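PDB 5UL3: 4'-phospho-dehydrooxetanocin synthase from Bacillus megaterium, which catalyses the cobalamin-dependent radical S-adenosylmethionine ring contraction of dAMP to an oxetane aldehyde in the biosynthesis of oxetanocin A. Local coordinates for residues A[396-401]-A[431-436]; A[311-316]-A[362-367]. All coordinates share one frame; numbering follows the deposited sequence.

From the N terminus, the chain first leaves strand 305-311 into the cluster-binding loop, and contact 2 closes a loop of 45 residues when 311-316 meets 362-367, just past strand 357-360. Contact 1 follows in series, neither crossing nor enclosing it: strand 393-398 runs through helix 410-426 and returns as the neighbouring parallel strand 432-436. Both lie in the partial triose phosphate isomerase barrel of the radical enzyme, contact 2 among the loops at the C-terminal ends of its strands and contact 1 within the sheet itself. Their centres are 11 Å apart, and Arg-399 joins them through a salt bridge from NH2 to Glu-364 OE2 of 2.9 Å.

Contact 1: A[396-401]-A[431-436]; sequences FAARAD and IFIGVE. With EDO (1,2-ethanediol), chain X.
With chi1 of 62°, CG of Phe-396 sits between its own backbone N and carbonyl carbon, which swings the ring back toward Ile-431, whose CG1, set beside its backbone N (chi1 -81°), comes up against the ring face. CG1 lies offset toward the rim, in a CH-pi contact 3.9 Å from the centroid, and Ile-431 CD1 reaches Phe-396 CD2 at 3.8 Å. Trp-420 of helix 410-426 also meets this ring, so a flat, apolar residue suits the buried layer between sheet and helix. The backbones form a parallel beta ladder: Phe-432 N donates to Phe-396 O (3.0 Å), Ala-398 N to Phe-432 O (2.8 Å), and Gly-434 N to Ala-398 O (3.2 Å). Strand 393-398, helix 410-426 and strand 432-436 make one beta-alpha-beta unit of the partial barrel. Ala-398 CB packs against Ile-433 CD1, while Ile-433 CG2 reaches Ala-400 CB. Beyond the ladder a water accepts from Ala-400 N and donates to the carbonyl O of Gly-434, the residue centring an inverse gamma turn. Glu-436, an S-adenosylmethionine-binding residue, here accepts through OE1 from O2 of an ethanediol (2.6 Å), probably from the crystallisation liquor. Arg-399 grips Asp-401 OD2 side-on through NE and NH1, both from the same face of the carboxylate, while NH2 turns to Glu-364.

Contact 2: A[311-316]-A[362-367]; sequences RGCDYS and DEEFIG. With SF4 (iron/sulfur cluster), chain B.
The carboxylates of Asp-314 and Glu-364 meet with their planes 64° apart, and their side chains cross at about a right angle. In one of two modelled conformers of Asp-314, OD1 lies 2.8 Å from Glu-364 OE2, an approach that, if real, probably means a shared proton; the positive charge of nearby Arg-399 would offset the two acids. Glu-364 OE1, on its syn lone pair, accepts a nearly straight bond from Asp-314 N (2.7 Å, 164°). The glutamate, with chi1 of 177° and extended beyond CG, is long enough to carry its carboxylate from one loop to the backbone of the other. Next to Asp-314, Cys-313 binds FE4 of the iron-sulfur cluster through SG at 2.3 Å. It is the first of the three cysteines, with Cys-318 and Cys-321, in the cluster-binding loop that defines radical S-adenosylmethionine enzymes. Ser-316 OG donates to Cys-313 O (2.7 Å), closing the chain back on the cysteine. Gly-312, at a positive phi, suits the turn into the cysteine, and two waters tie it across: one donates to Gly-312 O and accepts from Glu-364 N, the other accepts from Gly-312 N and donates to Glu-363 OE1 (2.6 Å). Glu-363 OE1 also pairs with Arg-323, while OE2 hydrogen-bonds to cobalamin.

Contact 1: A[396-401]-A[431-436]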
ATOM      1  N   PHE A 396       6.863  -1.746  -7.297  1.00 23.64           N
ATOM      2  CA  PHE A 396       5.441  -1.682  -7.635  1.00 20.85           C
ATOM      3  C   PHE A 396       4.909  -3.100  -7.774  1.00 24.67           C
ATOM      4  O   PHE A 396       5.667  -4.067  -7.728  1.00 24.43           O
ATOM      5  CB  PHE A 396       5.179  -0.865  -8.903  1.00 21.07           C
ATOM      6  CG  PHE A 396       5.826  -1.417 -10.163  1.00 20.06           C
ATOM      7  CD1 PHE A 396       5.155  -2.329 -10.960  1.00 20.07           C
ATOM      8  CD2 PHE A 396       7.072  -0.957 -10.582  1.00 26.96           C
ATOM      9  CE1 PHE A 396       5.739  -2.813 -12.143  1.00 26.01           C
ATOM     10  CE2 PHE A 396       7.654  -1.420 -11.761  1.00 26.40           C
ATOM     11  CZ  PHE A 396       6.986  -2.344 -12.543  1.00 27.79           C
ATOM     12  N   ALA A 397       3.589  -3.211  -7.941  1.00 20.49           N
ATOM     13  CA  ALA A 397       2.914  -4.494  -8.082  1.00 21.25           C
ATOM     14  C   ALA A 397       2.346  -4.640  -9.492  1.00 21.91           C
ATOM     15  O   ALA A 397       2.019  -3.650 -10.147  1.00 24.44           O
ATOM     16  CB  ALA A 397       1.777  -4.641  -7.070  1.00 25.04           C
ATOM     17  N   ALA A 398       2.227  -5.885  -9.944  1.00 24.48           N
ATOM     18  CA  ALA A 398       1.702  -6.134 -11.289  1.00 27.88           C
ATOM     19  C   ALA A 398       1.110  -7.530 -11.368  1.00 23.65           C
ATOM     20  O   ALA A 398       1.529  -8.435 -10.639  1.00 24.69           O
ATOM     21  CB  ALA A 398       2.797  -5.987 -12.353  1.00 26.63           C
ATOM     22  N   ARG A 399       0.140  -7.705 -12.282  1.00 22.35           N
ATOM     23  CA  ARG A 399      -0.378  -9.032 -12.587  1.00 24.79           C
ATOM     24  C   ARG A 399       0.580  -9.777 -13.505  1.00 20.62           C
ATOM     25  O   ARG A 399       1.292  -9.171 -14.310  1.00 26.39           O
ATOM     26  CB  ARG A 399      -1.744  -8.968 -13.300  1.00 28.61           C
ATOM     27  CG  ARG A 399      -2.706  -7.924 -12.832  1.00 32.76           C
ATOM     28  CD  ARG A 399      -4.107  -8.137 -13.474  1.00 32.89           C
ATOM     29  NE  ARG A 399      -4.115  -8.190 -14.933  1.00 35.68           N
ATOM     30  CZ  ARG A 399      -4.302  -7.130 -15.714  1.00 41.26           C
ATOM     31  NH1 ARG A 399      -4.309  -7.266 -17.034  1.00 47.48           N
ATOM     32  NH2 ARG A 399      -4.478  -5.927 -15.177  1.00 39.69           N
ATOM     33  N   ALA A 400       0.544 -11.108 -13.422  1.00 24.09           N
ATOM     34  CA  ALA A 400       1.365 -11.911 -14.326  1.00 25.15           C
ATOM     35  C   ALA A 400       1.067 -11.589 -15.784  1.00 28.28           C
ATOM     36  O   ALA A 400       1.989 -11.543 -16.610  1.00 23.50           O
ATOM     37  CB  ALA A 400       1.168 -13.397 -14.063  1.00 22.21           C
ATOM     38  N   ASP A 401      -0.210 -11.352 -16.129  1.00 23.77           N
ATOM     39  CA  ASP A 401      -0.528 -11.066 -17.527  1.00 28.74           C
ATOM     40  C   ASP A 401      -0.215  -9.631 -17.933  1.00 31.14           C
ATOM     41  O   ASP A 401      -0.446  -9.262 -19.093  1.00 30.08           O
ATOM     42  CB  ASP A 401      -1.995 -11.415 -17.843  1.00 29.00           C
ATOM     43  CG  ASP A 401      -2.989 -10.839 -16.839  1.00 39.09           C
ATOM     44  OD1 ASP A 401      -2.833 -11.058 -15.619  1.00 39.68           O
ATOM     45  OD2 ASP A 401      -3.969 -10.217 -17.287  1.00 38.79           O
ATOM     46  N   ILE A 431       9.697  -6.022  -7.238  1.00 20.97           N
ATOM     47  CA  ILE A 431       8.376  -6.006  -7.873  1.00 19.95           C
ATOM     48  C   ILE A 431       7.557  -7.178  -7.334  1.00 26.57           C
ATOM     49  O   ILE A 431       8.067  -8.308  -7.203  1.00 25.17           O
ATOM     50  CB  ILE A 431       8.493  -6.055  -9.418  1.00 24.21           C
ATOM     51  CG1 ILE A 431       8.786  -4.687 -10.053  1.00 31.37           C
ATOM     52  CG2 ILE A 431       7.204  -6.551 -10.060  1.00 24.39           C
ATOM     53  CD1 ILE A 431       9.371  -3.611  -9.165  1.00 27.16           C
ATOM     54  N   PHE A 432       6.283  -6.909  -7.004  1.00 22.57           N
ATOM     55  CA  PHE A 432       5.364  -7.920  -6.488  1.00 21.65           C
ATOM     56  C   PHE A 432       4.480  -8.377  -7.643  1.00 23.79           C
ATOM     57  O   PHE A 432       3.839  -7.546  -8.282  1.00 25.16           O
ATOM     58  CB  PHE A 432       4.487  -7.339  -5.370  1.00 26.04           C
ATOM     59  CG  PHE A 432       3.476  -8.299  -4.819  1.00 26.24           C
ATOM     60  CD1 PHE A 432       2.198  -8.386  -5.375  1.00 26.53           C
ATOM     61  CD2 PHE A 432       3.775  -9.100  -3.729  1.00 27.23           C
ATOM     62  CE1 PHE A 432       1.264  -9.281  -4.867  1.00 30.92           C
ATOM     63  CE2 PHE A 432       2.847  -9.994  -3.215  1.00 30.84           C
ATOM     64  CZ  PHE A 432       1.588 -10.083  -3.781  1.00 29.45           C
ATOM     65  N   ILE A 433       4.430  -9.684  -7.897  1.00 25.11           N
ATOM     66  CA  ILE A 433       3.552 -10.230  -8.942  1.00 22.73           C
ATOM     67  C   ILE A 433       2.491 -11.071  -8.248  1.00 22.26           C
ATOM     68  O   ILE A 433       2.821 -12.013  -7.515  1.00 22.21           O
ATOM     69  CB  ILE A 433       4.309 -11.077  -9.972  1.00 25.37           C
ATOM     70  CG1 ILE A 433       5.495 -10.322 -10.564  1.00 28.49           C
ATOM     71  CG2 ILE A 433       3.318 -11.571 -11.087  1.00 24.83           C
ATOM     72  CD1 ILE A 433       5.130  -9.271 -11.556  1.00 28.98           C
ATOM     73  N   GLY A 434       1.225 -10.720  -8.455  1.00 24.07           N
ATOM     74  CA  GLY A 434       0.128 -11.457  -7.852  1.00 25.73           C
ATOM     75  C   GLY A 434      -0.157 -12.788  -8.525  1.00 29.30           C
ATOM     76  O   GLY A 434      -1.222 -12.977  -9.119  1.00 27.20           O
ATOM     77  N   VAL A 435       0.802 -13.716  -8.441  1.00 25.72           N
ATOM     78  CA  VAL A 435       0.626 -15.066  -8.994  1.00 24.61           C
ATOM     79  C   VAL A 435      -0.568 -15.764  -8.343  1.00 27.77           C
ATOM     80  O   VAL A 435      -1.484 -16.246  -9.028  1.00 25.88           O
ATOM     81  CB  VAL A 435       1.924 -15.879  -8.810  1.00 27.32           C
ATOM     82  CG1 VAL A 435       1.704 -17.347  -9.079  1.00 26.39           C
ATOM     83  CG2 VAL A 435       3.036 -15.331  -9.713  1.00 24.56           C
ATOM     84  N   GLU A 436      -0.535 -15.875  -7.013  1.00 24.79           N
ATOM     85  CA  GLU A 436      -1.575 -16.383  -6.114  1.00 25.33           C
ATOM     86  C   GLU A 436      -1.761 -17.903  -6.169  1.00 25.52           C
ATOM     87  O   GLU A 436      -2.120 -18.515  -5.159  1.00 25.57           O
ATOM     88  CB  GLU A 436      -2.929 -15.678  -6.367  1.00 30.69           C
ATOM     89  CG  GLU A 436      -2.933 -14.128  -6.210  1.00 33.47           C
ATOM     90  CD  GLU A 436      -2.082 -13.580  -5.067  1.00 30.43           C
ATOM     91  OE1 GLU A 436      -1.577 -12.439  -5.194  1.00 40.28           O
ATOM     92  OE2 GLU A 436      -1.908 -14.247  -4.034  1.00 30.57           O
TER
HETATM   93  C1  EDO X 823      -2.086 -12.052  -1.274  1.00 56.72           C
HETATM   94  O1  EDO X 823      -1.388 -13.177  -1.841  1.00 38.59           O
HETATM   95  C2  EDO X 823      -2.859 -11.276  -2.342  1.00 53.24           C
HETATM   96  O2  EDO X 823      -1.966 -10.699  -3.313  1.00 41.89           O
HETATM   97  O   HOH W   1      -1.668 -12.391 -11.983  1.00 31.56           O

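Contact 2: A[311-316]-A[362-367]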
ATOM      1  N   ARG A 311      -4.927   5.057  -9.988  1.00 21.18           N
ATOM      2  CA  ARG A 311      -5.912   4.535  -9.057  1.00 19.62           C
ATOM      3  C   ARG A 311      -6.776   3.511  -9.773  1.00 22.09           C
ATOM      4  O   ARG A 311      -7.084   3.678 -10.954  1.00 24.31           O
ATOM      5  CB  ARG A 311      -6.794   5.645  -8.498  1.00 21.59           C
ATOM      6  CG  ARG A 311      -5.994   6.609  -7.604  1.00 21.83           C
ATOM      7  CD  ARG A 311      -6.899   7.617  -6.933  1.00 22.27           C
ATOM      8  NE  ARG A 311      -6.173   8.369  -5.890  1.00 22.29           N
ATOM      9  CZ  ARG A 311      -6.690   9.426  -5.256  1.00 24.92           C
ATOM     10  NH1 ARG A 311      -7.918   9.844  -5.555  1.00 21.03           N
ATOM     11  NH2 ARG A 311      -5.974  10.073  -4.338  1.00 21.93           N
ATOM     12  N   GLY A 312      -7.154   2.469  -9.037  1.00 23.41           N
ATOM     13  CA  GLY A 312      -8.035   1.428  -9.536  1.00 22.12           C
ATOM     14  C   GLY A 312      -7.308   0.300 -10.244  1.00 25.69           C
ATOM     15  O   GLY A 312      -6.080   0.273 -10.394  1.00 23.69           O
ATOM     16  N   CYS A 313      -8.116  -0.657 -10.700  1.00 23.30           N
ATOM     17  CA  CYS A 313      -7.641  -1.831 -11.414  1.00 22.69           C
ATOM     18  C   CYS A 313      -8.578  -2.036 -12.596  1.00 22.21           C
ATOM     19  O   CYS A 313      -9.783  -2.165 -12.396  1.00 24.54           O
ATOM     20  CB  CYS A 313      -7.658  -3.063 -10.518  1.00 23.66           C
ATOM     21  SG  CYS A 313      -7.087  -4.577 -11.384  1.00 25.93           S
ATOM     22  N   ASP A 314      -8.031  -2.050 -13.809  0.50 24.47           N
ATOM     23  CA  ASP A 314      -8.894  -2.239 -14.970  0.50 26.27           C
ATOM     24  C   ASP A 314      -9.367  -3.679 -15.097  0.50 28.14           C
ATOM     25  O   ASP A 314     -10.376  -3.926 -15.767  0.50 26.88           O
ATOM     26  CB  ASP A 314      -8.185  -1.791 -16.251  0.50 30.92           C
ATOM     27  CG  ASP A 314      -6.784  -2.341 -16.375  0.50 32.31           C
ATOM     28  OD1 ASP A 314      -6.605  -3.575 -16.334  0.50 36.84           O
ATOM     29  OD2 ASP A 314      -5.856  -1.523 -16.541  0.50 43.10           O
ATOM     30  N   TYR A 315      -8.679  -4.625 -14.446  1.00 24.28           N
ATOM     31  CA  TYR A 315      -9.109  -6.025 -14.471  1.00 22.67           C
ATOM     32  C   TYR A 315     -10.257  -6.262 -13.494  1.00 31.25           C
ATOM     33  O   TYR A 315     -11.374  -6.598 -13.901  1.00 27.26           O
ATOM     34  CB  TYR A 315      -7.930  -6.946 -14.154  1.00 22.00           C
ATOM     35  CG  TYR A 315      -8.267  -8.410 -14.242  1.00 24.80           C
ATOM     36  CD1 TYR A 315      -8.645  -8.985 -15.458  1.00 28.16           C
ATOM     37  CD2 TYR A 315      -8.180  -9.230 -13.122  1.00 27.58           C
ATOM     38  CE1 TYR A 315      -8.940 -10.351 -15.543  1.00 28.03           C
ATOM     39  CE2 TYR A 315      -8.484 -10.610 -13.212  1.00 23.45           C
ATOM     40  CZ  TYR A 315      -8.862 -11.142 -14.419  1.00 28.26           C
ATOM     41  OH  TYR A 315      -9.157 -12.500 -14.471  1.00 29.54           O
ATOM     42  N   SER A 316      -9.979  -6.123 -12.191  1.00 26.22           N
ATOM     43  CA  SER A 316     -10.994  -6.056 -11.137  1.00 24.96           C
ATOM     44  C   SER A 316     -11.816  -7.338 -11.010  1.00 28.01           C
ATOM     45  O   SER A 316     -12.901  -7.319 -10.429  1.00 28.23           O
ATOM     46  CB  SER A 316     -11.923  -4.849 -11.344  1.00 28.27           C
ATOM     47  OG  SER A 316     -11.359  -3.643 -10.848  1.00 27.19           O
ATOM     48  N   ASP A 362       0.387   2.045  -6.256  1.00 20.42           N
ATOM     49  CA  ASP A 362      -0.579   1.598  -7.274  1.00 19.40           C
ATOM     50  C   ASP A 362      -0.986   0.141  -7.074  1.00 23.50           C
ATOM     51  O   ASP A 362      -0.138  -0.744  -6.909  1.00 22.57           O
ATOM     52  CB  ASP A 362       0.017   1.732  -8.680  1.00 22.29           C
ATOM     53  CG  ASP A 362       0.548   3.101  -8.980  1.00 26.09           C
ATOM     54  OD1 ASP A 362       1.178   3.735  -8.098  1.00 26.39           O
ATOM     55  OD2 ASP A 362       0.405   3.521 -10.136  1.00 23.19           O
ATOM     56  N   GLU A 363      -2.296  -0.116  -7.137  1.00 21.47           N
ATOM     57  CA  GLU A 363      -2.756  -1.488  -7.331  1.00 23.13           C
ATOM     58  C   GLU A 363      -2.251  -2.045  -8.651  1.00 26.13           C
ATOM     59  O   GLU A 363      -1.931  -3.238  -8.753  1.00 24.36           O
ATOM     60  CB  GLU A 363      -4.287  -1.539  -7.289  1.00 20.40           C
ATOM     61  CG  GLU A 363      -4.874  -1.361  -5.899  1.00 23.36           C
ATOM     62  CD  GLU A 363      -6.373  -1.568  -5.903  1.00 24.40           C
ATOM     63  OE1 GLU A 363      -7.046  -0.851  -6.678  1.00 24.00           O
ATOM     64  OE2 GLU A 363      -6.856  -2.479  -5.181  1.00 26.20           O
ATOM     65  N   GLU A 364      -2.199  -1.201  -9.677  1.00 24.22           N
ATOM     66  CA  GLU A 364      -1.904  -1.599 -11.057  1.00 28.69           C
ATOM     67  C   GLU A 364      -1.049  -0.490 -11.665  1.00 26.25           C
ATOM     68  O   GLU A 364      -1.571   0.478 -12.235  1.00 27.93           O
ATOM     69  CB  GLU A 364      -3.189  -1.822 -11.859  1.00 27.89           C
ATOM     70  CG  GLU A 364      -2.944  -2.170 -13.317  1.00 30.90           C
ATOM     71  CD  GLU A 364      -4.228  -2.406 -14.105  1.00 37.32           C
ATOM     72  OE1 GLU A 364      -5.313  -1.951 -13.674  1.00 34.01           O
ATOM     73  OE2 GLU A 364      -4.138  -3.065 -15.162  1.00 36.43           O
ATOM     74  N   PHE A 365       0.273  -0.656 -11.577  1.00 27.12           N
ATOM     75  CA  PHE A 365       1.180   0.372 -12.076  1.00 24.47           C
ATOM     76  C   PHE A 365       1.111   0.489 -13.598  1.00 26.40           C
ATOM     77  O   PHE A 365       1.137   1.599 -14.140  1.00 27.98           O
ATOM     78  CB  PHE A 365       2.608   0.056 -11.617  1.00 23.19           C
ATOM     79  CG  PHE A 365       3.628   1.068 -12.053  1.00 22.65           C
ATOM     80  CD1 PHE A 365       3.603   2.365 -11.546  1.00 28.02           C
ATOM     81  CD2 PHE A 365       4.637   0.722 -12.942  1.00 21.79           C
ATOM     82  CE1 PHE A 365       4.563   3.294 -11.938  1.00 30.12           C
ATOM     83  CE2 PHE A 365       5.613   1.650 -13.332  1.00 23.64           C
ATOM     84  CZ  PHE A 365       5.565   2.942 -12.839  1.00 25.98           C
ATOM     85  N   ILE A 366       0.991  -0.639 -14.307  1.00 21.93           N
ATOM     86  CA  ILE A 366       1.092  -0.601 -15.769  1.00 23.04           C
ATOM     87  C   ILE A 366      -0.242  -0.226 -16.411  1.00 27.37           C
ATOM     88  O   ILE A 366      -0.310   0.671 -17.264  1.00 26.91           O
ATOM     89  CB  ILE A 366       1.609  -1.950 -16.295  1.00 25.26           C
ATOM     90  CG1 ILE A 366       2.991  -2.230 -15.708  1.00 26.52           C
ATOM     91  CG2 ILE A 366       1.670  -1.941 -17.811  1.00 27.13           C
ATOM     92  CD1 ILE A 366       3.393  -3.645 -15.865  1.00 35.21           C
ATOM     93  N   GLY A 367      -1.314  -0.894 -16.023  1.00 27.79           N
ATOM     94  CA  GLY A 367      -2.629  -0.456 -16.462  1.00 26.71           C
ATOM     95  C   GLY A 367      -3.004  -0.916 -17.864  1.00 31.65           C
ATOM     96  O   GLY A 367      -2.337  -1.740 -18.511  1.00 28.02           O
TER
HETATM   97 FE1  SF4 B 801      -6.848  -8.816  -9.069  1.00 25.09          FE
HETATM   98 FE2  SF4 B 801      -4.715  -7.300  -8.345  1.00 28.02          FE
HETATM   99 FE3  SF4 B 801      -7.210  -6.965  -7.142  1.00 24.45          FE
HETATM  100 FE4  SF4 B 801      -6.829  -6.153  -9.724  1.00 25.09          FE
HETATM  101  S1  SF4 B 801      -5.795  -5.299  -7.846  1.00 26.02           S
HETATM  102  S2  SF4 B 801      -8.624  -7.346  -8.926  1.00 24.20           S
HETATM  103  S3  SF4 B 801      -5.418  -7.808 -10.476  1.00 29.79           S
HETATM  104  S4  SF4 B 801      -5.829  -8.813  -7.039  1.00 27.30           S
HETATM  105  O   HOH W   2      -3.621   1.465  -9.693  1.00 22.69           O
HETATM  106  O   HOH W   3      -6.502   1.699  -6.518  1.00 24.83           O